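Local coordinates for protein aromatic amino acid aminotransferase I (Candida albicans WO-1, PDB 6HNU) that probably transfers the amino group of aromatic L-amino acids to 2-oxoglutarate, giving aromatic oxo-acids and L-glutamate, with pyridoxal 5'-phosphate as cofactor, at residues 12-17 with 238-243; 151-156 with 206-211. All blocks are in the same frame, centred on the assembly; numbering follows the deposited sequence.

Interaction 1 (12-17 with 238-243)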
ATOM      1  N   LEU B  12       6.906  25.317  -6.135  1.00 26.46           N
ATOM      2  CA  LEU B  12       6.379  25.175  -4.758  1.00 25.66           C
ATOM      3  C   LEU B  12       7.265  24.217  -3.968  1.00 26.49           C
ATOM      4  O   LEU B  12       6.806  23.671  -2.943  1.00 23.97           O
ATOM      5  CB  LEU B  12       4.922  24.707  -4.842  1.00 24.85           C
ATOM      6  CG  LEU B  12       3.967  25.677  -5.543  1.00 25.19           C
ATOM      7  CD1 LEU B  12       2.541  25.132  -5.566  1.00 26.21           C
ATOM      8  CD2 LEU B  12       3.972  27.041  -4.877  1.00 25.25           C
ATOM      9  N   THR B  13       8.512  24.008  -4.390  1.00 26.88           N
ATOM     10  CA  THR B  13       9.360  22.999  -3.701  1.00 26.04           C
ATOM     11  C   THR B  13       9.629  23.504  -2.276  1.00 24.85           C
ATOM     12  O   THR B  13       9.774  22.671  -1.393  1.00 23.62           O
ATOM     13  CB  THR B  13      10.566  22.571  -4.550  1.00 27.13           C
ATOM     14  OG1 THR B  13      11.290  23.749  -4.837  1.00 27.60           O
ATOM     15  CG2 THR B  13      10.188  21.849  -5.831  1.00 28.58           C
ATOM     16  N   HIS B  14       9.497  24.802  -1.994  1.00 23.43           N
ATOM     17  CA  HIS B  14       9.617  25.341  -0.613  1.00 23.16           C
ATOM     18  C   HIS B  14       8.474  24.826   0.296  1.00 22.66           C
ATOM     19  O   HIS B  14       8.569  24.947   1.535  1.00 22.08           O
ATOM     20  CB  HIS B  14       9.711  26.882  -0.645  1.00 24.07           C
ATOM     21  CG  HIS B  14       8.484  27.549  -1.185  1.00 23.43           C
ATOM     22  ND1 HIS B  14       8.227  27.640  -2.534  1.00 22.83           N
ATOM     23  CD2 HIS B  14       7.440  28.128  -0.569  1.00 23.79           C
ATOM     24  CE1 HIS B  14       7.090  28.283  -2.724  1.00 24.21           C
ATOM     25  NE2 HIS B  14       6.577  28.573  -1.534  1.00 24.23           N
ATOM     26  N   LEU B  15       7.415  24.227  -0.240  1.00 23.07           N
ATOM     27  CA  LEU B  15       6.310  23.730   0.633  1.00 22.20           C
ATOM     28  C   LEU B  15       6.523  22.251   0.985  1.00 21.64           C
ATOM     29  O   LEU B  15       5.802  21.732   1.877  1.00 19.40           O
ATOM     30  CB  LEU B  15       4.975  23.985  -0.070  1.00 21.61           C
ATOM     31  CG  LEU B  15       4.652  25.467  -0.244  1.00 23.47           C
ATOM     32  CD1 LEU B  15       3.281  25.631  -0.882  1.00 22.10           C
ATOM     33  CD2 LEU B  15       4.746  26.205   1.096  1.00 23.50           C
ATOM     34  N   LEU B  16       7.485  21.581   0.332  1.00 20.56           N
ATOM     35  CA  LEU B  16       7.876  20.207   0.742  1.00 20.47           C
ATOM     36  C   LEU B  16       8.450  20.248   2.159  1.00 21.90           C
ATOM     37  O   LEU B  16       9.128  21.229   2.501  1.00 22.54           O
ATOM     38  CB  LEU B  16       8.917  19.644  -0.222  1.00 20.16           C
ATOM     39  CG  LEU B  16       8.454  19.405  -1.647  1.00 18.82           C
ATOM     40  CD1 LEU B  16       9.651  19.194  -2.549  1.00 21.08           C
ATOM     41  CD2 LEU B  16       7.484  18.208  -1.752  1.00 19.54           C
ATOM     42  N   SER B  17       8.182  19.214   2.948  1.00 21.13           N
ATOM     43  CA  SER B  17       8.873  18.935   4.222  1.00 21.70           C
ATOM     44  C   SER B  17      10.378  18.743   3.927  1.00 22.88           C
ATOM     45  O   SER B  17      10.738  18.243   2.811  1.00 20.20           O
ATOM     46  CB  SER B  17       8.276  17.740   4.897  1.00 23.71           C
ATOM     47  OG  SER B  17       8.795  16.540   4.362  1.00 23.55           O
ATOM     48  N   LYS B 238      -3.041  33.587  -2.201  1.00 24.10           N
ATOM     49  CA  LYS B 238      -2.677  34.844  -1.494  1.00 24.88           C
ATOM     50  C   LYS B 238      -1.792  34.481  -0.311  1.00 25.23           C
ATOM     51  O   LYS B 238      -0.821  35.205  -0.050  1.00 22.76           O
ATOM     52  CB  LYS B 238      -3.944  35.609  -1.082  1.00 26.00           C
ATOM     53  CG  LYS B 238      -3.758  36.801  -0.143  1.00 25.76           C
ATOM     54  CD  LYS B 238      -5.074  37.475   0.239  1.00 26.53           C
ATOM     55  CE  LYS B 238      -4.897  38.716   1.099  1.00 27.91           C
ATOM     56  NZ  LYS B 238      -6.208  39.290   1.496  1.00 28.04           N
ATOM     57  N   TYR B 239      -2.080  33.386   0.387  1.00 23.13           N
ATOM     58  CA  TYR B 239      -1.285  33.038   1.580  1.00 20.62           C
ATOM     59  C   TYR B 239      -0.281  31.926   1.255  1.00 20.69           C
ATOM     60  O   TYR B 239       0.446  31.537   2.146  1.00 21.66           O
ATOM     61  CB  TYR B 239      -2.212  32.704   2.736  1.00 21.90           C
ATOM     62  CG  TYR B 239      -3.013  33.893   3.164  1.00 21.13           C
ATOM     63  CD1 TYR B 239      -2.417  34.886   3.940  1.00 22.01           C
ATOM     64  CD2 TYR B 239      -4.310  34.076   2.727  1.00 20.12           C
ATOM     65  CE1 TYR B 239      -3.139  35.991   4.350  1.00 22.17           C
ATOM     66  CE2 TYR B 239      -5.040  35.192   3.094  1.00 22.37           C
ATOM     67  CZ  TYR B 239      -4.450  36.151   3.925  1.00 22.35           C
ATOM     68  OH  TYR B 239      -5.153  37.258   4.297  1.00 23.89           O
ATOM     69  N   ASP B 240      -0.250  31.452   0.011  1.00 21.29           N
ATOM     70  CA  ASP B 240       0.736  30.435  -0.452  1.00 21.91           C
ATOM     71  C   ASP B 240       0.691  29.155   0.388  1.00 18.94           C
ATOM     72  O   ASP B 240       1.703  28.761   0.956  1.00 18.79           O
ATOM     73  CB  ASP B 240       2.142  31.033  -0.500  1.00 22.21           C
ATOM     74  CG  ASP B 240       3.138  30.119  -1.184  1.00 22.19           C
ATOM     75  OD1 ASP B 240       2.703  29.311  -2.035  1.00 20.01           O
ATOM     76  OD2 ASP B 240       4.332  30.199  -0.817  1.00 23.27           O
ATOM     77  N   PHE B 241      -0.432  28.435   0.353  1.00 18.23           N
ATOM     78  CA  PHE B 241      -0.547  27.063   0.887  1.00 17.75           C
ATOM     79  C   PHE B 241      -1.164  26.220  -0.235  1.00 18.37           C
ATOM     80  O   PHE B 241      -1.764  26.799  -1.169  1.00 17.80           O
ATOM     81  CB  PHE B 241      -1.276  27.006   2.238  1.00 18.92           C
ATOM     82  CG  PHE B 241      -2.686  27.549   2.264  1.00 20.22           C
ATOM     83  CD1 PHE B 241      -3.756  26.804   1.778  1.00 18.08           C
ATOM     84  CD2 PHE B 241      -2.952  28.795   2.800  1.00 20.26           C
ATOM     85  CE1 PHE B 241      -5.031  27.344   1.766  1.00 18.82           C
ATOM     86  CE2 PHE B 241      -4.238  29.311   2.833  1.00 18.37           C
ATOM     87  CZ  PHE B 241      -5.275  28.576   2.328  1.00 19.16           C
ATOM     88  N   LEU B 242      -0.985  24.904  -0.172  1.00 18.42           N
ATOM     89  CA  LEU B 242      -1.571  23.980  -1.177  1.00 18.12           C
ATOM     90  C   LEU B 242      -3.024  23.673  -0.839  1.00 17.19           C
ATOM     91  O   LEU B 242      -3.474  23.843   0.305  1.00 16.24           O
ATOM     92  CB  LEU B 242      -0.772  22.673  -1.234  1.00 18.73           C
ATOM     93  CG  LEU B 242       0.734  22.818  -1.402  1.00 20.27           C
ATOM     94  CD1 LEU B 242       1.433  21.527  -1.089  1.00 23.34           C
ATOM     95  CD2 LEU B 242       1.079  23.295  -2.783  1.00 22.58           C
ATOM     96  N   ILE B 243      -3.743  23.130  -1.809  1.00 15.53           N
ATOM     97  CA  ILE B 243      -5.085  22.571  -1.528  1.00 16.65           C
ATOM     98  C   ILE B 243      -5.006  21.096  -1.873  1.00 15.91           C
ATOM     99  O   ILE B 243      -4.606  20.771  -3.014  1.00 14.14           O
ATOM    100  CB  ILE B 243      -6.206  23.294  -2.303  1.00 17.04           C
ATOM    101  CG1 ILE B 243      -6.404  24.736  -1.842  1.00 18.29           C
ATOM    102  CG2 ILE B 243      -7.501  22.497  -2.248  1.00 16.42           C
ATOM    103  CD1 ILE B 243      -7.260  25.557  -2.781  1.00 19.25           C
TER
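Leu12 and Leu15 close over Leu242 and form the tight, buried half of this contact. Leu12 CD1 lies 3.6 Å from Leu242 CD2. Leu15 CD1 reaches the same methyl, Leu242 CD2, at 3.7 Å. Leu242 runs antiparallel to both, so the methyls meet flank to flank and not end on. In Leu12 and Leu15 CG is anti to the carbonyl carbon (chi1 -62° in Leu12), which sends both branches across to 238-243. Leu15 N is hydrogen-bonded to Leu12 O at 2.8 Å, closing the short 3-10 turn at 13-15.

The looser, solvent side is polar. The exposed His14 gives NE2-H to Asp240 OD2 at 2.9 Å, with an N-H...O angle of 166°. The acceptor lies close to the imidazole plane and is met on its syn lone pair. Ring and carboxylate planes are 46° apart. This is a His-carboxylate hydrogen bond, away from the cofactor site. The other oxygen, Asp240 OD1, faces the leucines, 3.9 Å from both Leu12 CD2 and Leu15 CD1. It also forms a salt bridge with Arg291, which probably favours the charged carboxylate.

Asp240 has positive phi and turns the chain out of helix 226-239 into strand 242-246. Phe241 points away from 12-17 and packs on helices 226-239 and 192-200. Leu242 also touches Phe152 of helix 141-152. The loop 12-17 lies against the start of strand 242-246 and ends at Ser17, the N-cap of helix 18-22.

Interaction 2 (151-156 with 206-211); sequences TFCSKG and KPKFLY
The Phe209 ring takes Phe152 CB at its edge, near the ring plane, with Phe209 CE2 3.9 Å from Phe152 CB. Tyr211 N is also at the edge. The setting is the large PLP-binding domain of a class I aminotransferase, with helices packed on a mixed central sheet. Cys153 SG approaches the Phe209 ring obliquely. It is 4.6 Å from the ring centroid and 52° off the normal, a Cys sulfur-aromatic contact. The nearest ring atom is Phe209 CE2, 3.6 Å from Cys153 SG. Thr151 CG2 sits on the middle of one face of the Phe152 ring, 3.8 Å from its plane. The Phe152 ring itself swings off toward helix 315-327, so its CB makes the apolar contact with Phe209.

Here the C-terminal end of helix 141-152 meets residues 208 and 209, where the chain runs into strand 209-212. Phe209 CG stands between its backbone N and carbonyl carbon (chi1 62°), and the ring is directed at the helix end. Ile159, Leu242 and Ile244 of the two flanking strands also touch Phe209. Two residues on, Tyr211 lines the cofactor pocket, and the Phe209 side chain is about 12 Å from a bound PLP.

A polar grip lies beside this apolar patch. The helix gives way at Cys153, and the carbonyl of Phe152 before it faces Lys208. The lysine chain curls at chi2, chi3 and chi4 around that oxygen, with Lys208 CG 3.4 Å from Phe152 O. Lys208 NZ donates a hydrogen bond to Phe152 O, 2.6 Å away and tilted 26° from the carbonyl plane.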
ATOM      1  N   THR B 151       4.846  14.020   2.611  1.00 17.01           N
ATOM      2  CA  THR B 151       5.499  14.828   1.558  1.00 17.80           C
ATOM      3  C   THR B 151       5.529  16.304   1.980  1.00 17.11           C
ATOM      4  O   THR B 151       6.562  16.933   1.761  1.00 17.67           O
ATOM      5  CB  THR B 151       4.773  14.606   0.234  1.00 19.12           C
ATOM      6  OG1 THR B 151       4.882  13.205  -0.033  1.00 18.63           O
ATOM      7  CG2 THR B 151       5.301  15.462  -0.894  1.00 20.00           C
ATOM      8  N   PHE B 152       4.462  16.828   2.613  1.00 17.77           N
ATOM      9  CA  PHE B 152       4.328  18.293   2.848  1.00 17.28           C
ATOM     10  C   PHE B 152       4.419  18.679   4.330  1.00 18.59           C
ATOM     11  O   PHE B 152       4.455  19.875   4.589  1.00 21.77           O
ATOM     12  CB  PHE B 152       3.033  18.801   2.239  1.00 16.53           C
ATOM     13  CG  PHE B 152       2.978  18.640   0.749  1.00 15.70           C
ATOM     14  CD1 PHE B 152       3.862  19.319  -0.067  1.00 15.64           C
ATOM     15  CD2 PHE B 152       2.081  17.767   0.163  1.00 15.89           C
ATOM     16  CE1 PHE B 152       3.807  19.190  -1.449  1.00 14.97           C
ATOM     17  CE2 PHE B 152       2.051  17.610  -1.211  1.00 15.05           C
ATOM     18  CZ  PHE B 152       2.913  18.315  -2.015  1.00 15.23           C
ATOM     19  N   CYS B 153       4.493  17.738   5.249  1.00 17.09           N
ATOM     20  CA  CYS B 153       4.396  18.028   6.707  1.00 18.47           C
ATOM     21  C   CYS B 153       5.500  17.352   7.511  1.00 23.24           C
ATOM     22  O   CYS B 153       5.738  16.159   7.301  1.00 23.75           O
ATOM     23  CB  CYS B 153       3.051  17.560   7.239  1.00 18.53           C
ATOM     24  SG  CYS B 153       1.654  18.386   6.427  1.00 19.73           S
ATOM     25  N   SER B 154       6.130  18.121   8.422  1.00 26.52           N
ATOM     26  CA  SER B 154       7.000  17.633   9.515  1.00 25.88           C
ATOM     27  C   SER B 154       6.161  17.680  10.795  1.00 25.94           C
ATOM     28  O   SER B 154       5.155  18.463  10.829  1.00 21.45           O
ATOM     29  CB  SER B 154       8.281  18.454   9.626  1.00 27.02           C
ATOM     30  OG  SER B 154       8.904  18.709   8.341  1.00 26.53           O
ATOM     31  N   LYS B 155       6.551  16.907  11.809  1.00 22.05           N
ATOM     32  CA  LYS B 155       5.926  16.920  13.148  1.00 23.94           C
ATOM     33  C   LYS B 155       5.860  18.365  13.667  1.00 25.39           C
ATOM     34  O   LYS B 155       6.845  19.115  13.468  1.00 21.61           O
ATOM     35  CB  LYS B 155       6.706  16.039  14.121  1.00 29.86           C
ATOM     36  CG  LYS B 155       6.121  16.051  15.523  1.00 33.66           C
ATOM     37  CD  LYS B 155       6.935  15.324  16.580  1.00 40.69           C
ATOM     38  CE  LYS B 155       6.640  15.868  17.969  1.00 43.03           C
ATOM     39  NZ  LYS B 155       7.306  15.074  19.030  1.00 46.11           N
ATOM     40  N   GLY B 156       4.709  18.766  14.216  1.00 24.14           N
ATOM     41  CA  GLY B 156       4.459  20.121  14.751  1.00 23.44           C
ATOM     42  C   GLY B 156       3.974  21.095  13.686  1.00 22.30           C
ATOM     43  O   GLY B 156       3.607  22.214  14.042  1.00 23.70           O
ATOM     44  N   LYS B 206       2.938  29.426   8.706  1.00 24.77           N
ATOM     45  CA  LYS B 206       1.668  29.258   7.977  1.00 24.55           C
ATOM     46  C   LYS B 206       1.347  27.774   7.838  1.00 21.73           C
ATOM     47  O   LYS B 206       2.213  26.904   7.910  1.00 21.27           O
ATOM     48  CB  LYS B 206       1.762  29.955   6.630  1.00 29.02           C
ATOM     49  CG  LYS B 206       2.874  29.469   5.717  1.00 34.08           C
ATOM     50  CD  LYS B 206       2.904  30.193   4.379  1.00 38.02           C
ATOM     51  CE  LYS B 206       2.672  31.686   4.526  1.00 40.66           C
ATOM     52  NZ  LYS B 206       3.069  32.411   3.299  1.00 38.21           N
ATOM     53  N   PRO B 207       0.065  27.436   7.645  1.00 21.40           N
ATOM     54  CA  PRO B 207      -0.316  26.054   7.424  1.00 21.58           C
ATOM     55  C   PRO B 207       0.257  25.617   6.074  1.00 19.59           C
ATOM     56  O   PRO B 207       0.302  26.419   5.185  1.00 20.20           O
ATOM     57  CB  PRO B 207      -1.849  26.043   7.400  1.00 21.26           C
ATOM     58  CG  PRO B 207      -2.275  27.441   7.739  1.00 24.48           C
ATOM     59  CD  PRO B 207      -1.075  28.349   7.555  1.00 23.04           C
ATOM     60  N   LYS B 208       0.626  24.339   5.948  1.00 19.84           N
ATOM     61  CA  LYS B 208       1.185  23.792   4.682  1.00 18.42           C
ATOM     62  C   LYS B 208       0.095  23.675   3.629  1.00 16.84           C
ATOM     63  O   LYS B 208       0.385  23.900   2.451  1.00 15.43           O
ATOM     64  CB  LYS B 208       1.846  22.442   4.946  1.00 20.05           C
ATOM     65  CG  LYS B 208       2.876  22.491   6.055  1.00 20.92           C
ATOM     66  CD  LYS B 208       3.976  23.535   5.880  1.00 22.99           C
ATOM     67  CE  LYS B 208       4.754  23.411   4.583  1.00 26.45           C
ATOM     68  NZ  LYS B 208       5.661  22.233   4.612  1.00 25.91           N
ATOM     69  N   PHE B 209      -1.119  23.336   4.030  1.00 16.94           N
ATOM     70  CA  PHE B 209      -2.215  23.172   3.062  1.00 16.82           C
ATOM     71  C   PHE B 209      -3.569  23.130   3.765  1.00 16.83           C
ATOM     72  O   PHE B 209      -3.688  22.996   5.017  1.00 16.86           O
ATOM     73  CB  PHE B 209      -1.944  21.913   2.225  1.00 17.30           C
ATOM     74  CG  PHE B 209      -1.888  20.593   2.948  1.00 13.95           C
ATOM     75  CD1 PHE B 209      -3.033  19.995   3.472  1.00 14.89           C
ATOM     76  CD2 PHE B 209      -0.706  19.884   3.009  1.00 15.21           C
ATOM     77  CE1 PHE B 209      -2.968  18.777   4.114  1.00 15.88           C
ATOM     78  CE2 PHE B 209      -0.650  18.640   3.620  1.00 15.56           C
ATOM     79  CZ  PHE B 209      -1.787  18.080   4.161  1.00 15.11           C
ATOM     80  N   LEU B 210      -4.588  23.152   2.918  1.00 17.73           N
ATOM     81  CA  LEU B 210      -5.991  22.890   3.288  1.00 16.48           C
ATOM     82  C   LEU B 210      -6.395  21.539   2.714  1.00 16.94           C
ATOM     83  O   LEU B 210      -6.119  21.291   1.533  1.00 16.42           O
ATOM     84  CB  LEU B 210      -6.892  24.014   2.760  1.00 15.85           C
ATOM     85  CG  LEU B 210      -8.385  23.676   2.740  1.00 15.76           C
ATOM     86  CD1 LEU B 210      -8.964  23.606   4.133  1.00 17.44           C
ATOM     87  CD2 LEU B 210      -9.162  24.682   1.906  1.00 16.30           C
ATOM     88  N   TYR B 211      -6.957  20.692   3.571  1.00 16.73           N
ATOM     89  CA  TYR B 211      -7.485  19.353   3.234  1.00 16.52           C
ATOM     90  C   TYR B 211      -8.993  19.514   3.104  1.00 16.02           C
ATOM     91  O   TYR B 211      -9.621  19.864   4.089  1.00 17.09           O
ATOM     92  CB  TYR B 211      -7.083  18.328   4.314  1.00 15.58           C
ATOM     93  CG  TYR B 211      -7.775  16.990   4.218  1.00 14.65           C
ATOM     94  CD1 TYR B 211      -7.499  16.115   3.180  1.00 14.72           C
ATOM     95  CD2 TYR B 211      -8.733  16.607   5.141  1.00 14.68           C
ATOM     96  CE1 TYR B 211      -8.154  14.909   3.045  1.00 14.29           C
ATOM     97  CE2 TYR B 211      -9.404  15.398   5.041  1.00 14.11           C
ATOM     98  CZ  TYR B 211      -9.121  14.554   3.975  1.00 13.95           C
ATOM     99  OH  TYR B 211      -9.786  13.379   3.870  1.00 12.61           O
TER

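The centres of the two interactions lie about 9 Å apart, on the same side of the chain's centre. Both reach the mixed central sheet, through the neighbouring parallel strands 209-212 and 242-246. Along the chain the order is 12-17, 151-156, 206-211, 238-243, so interaction 1 spans interaction 2. Helix 226-239 links the two strands. Lys208 joins the sites directly, since its NZ is 2.8 Å from Leu15 O, a probable hydrogen bond. Leu242 O lies 2.9 Å from Leu210 N, a probable bond between the strands. The N-terminal loop is thereby tied to the end of helix 141-152 and the two neighbouring strands of the cofactor-binding domain.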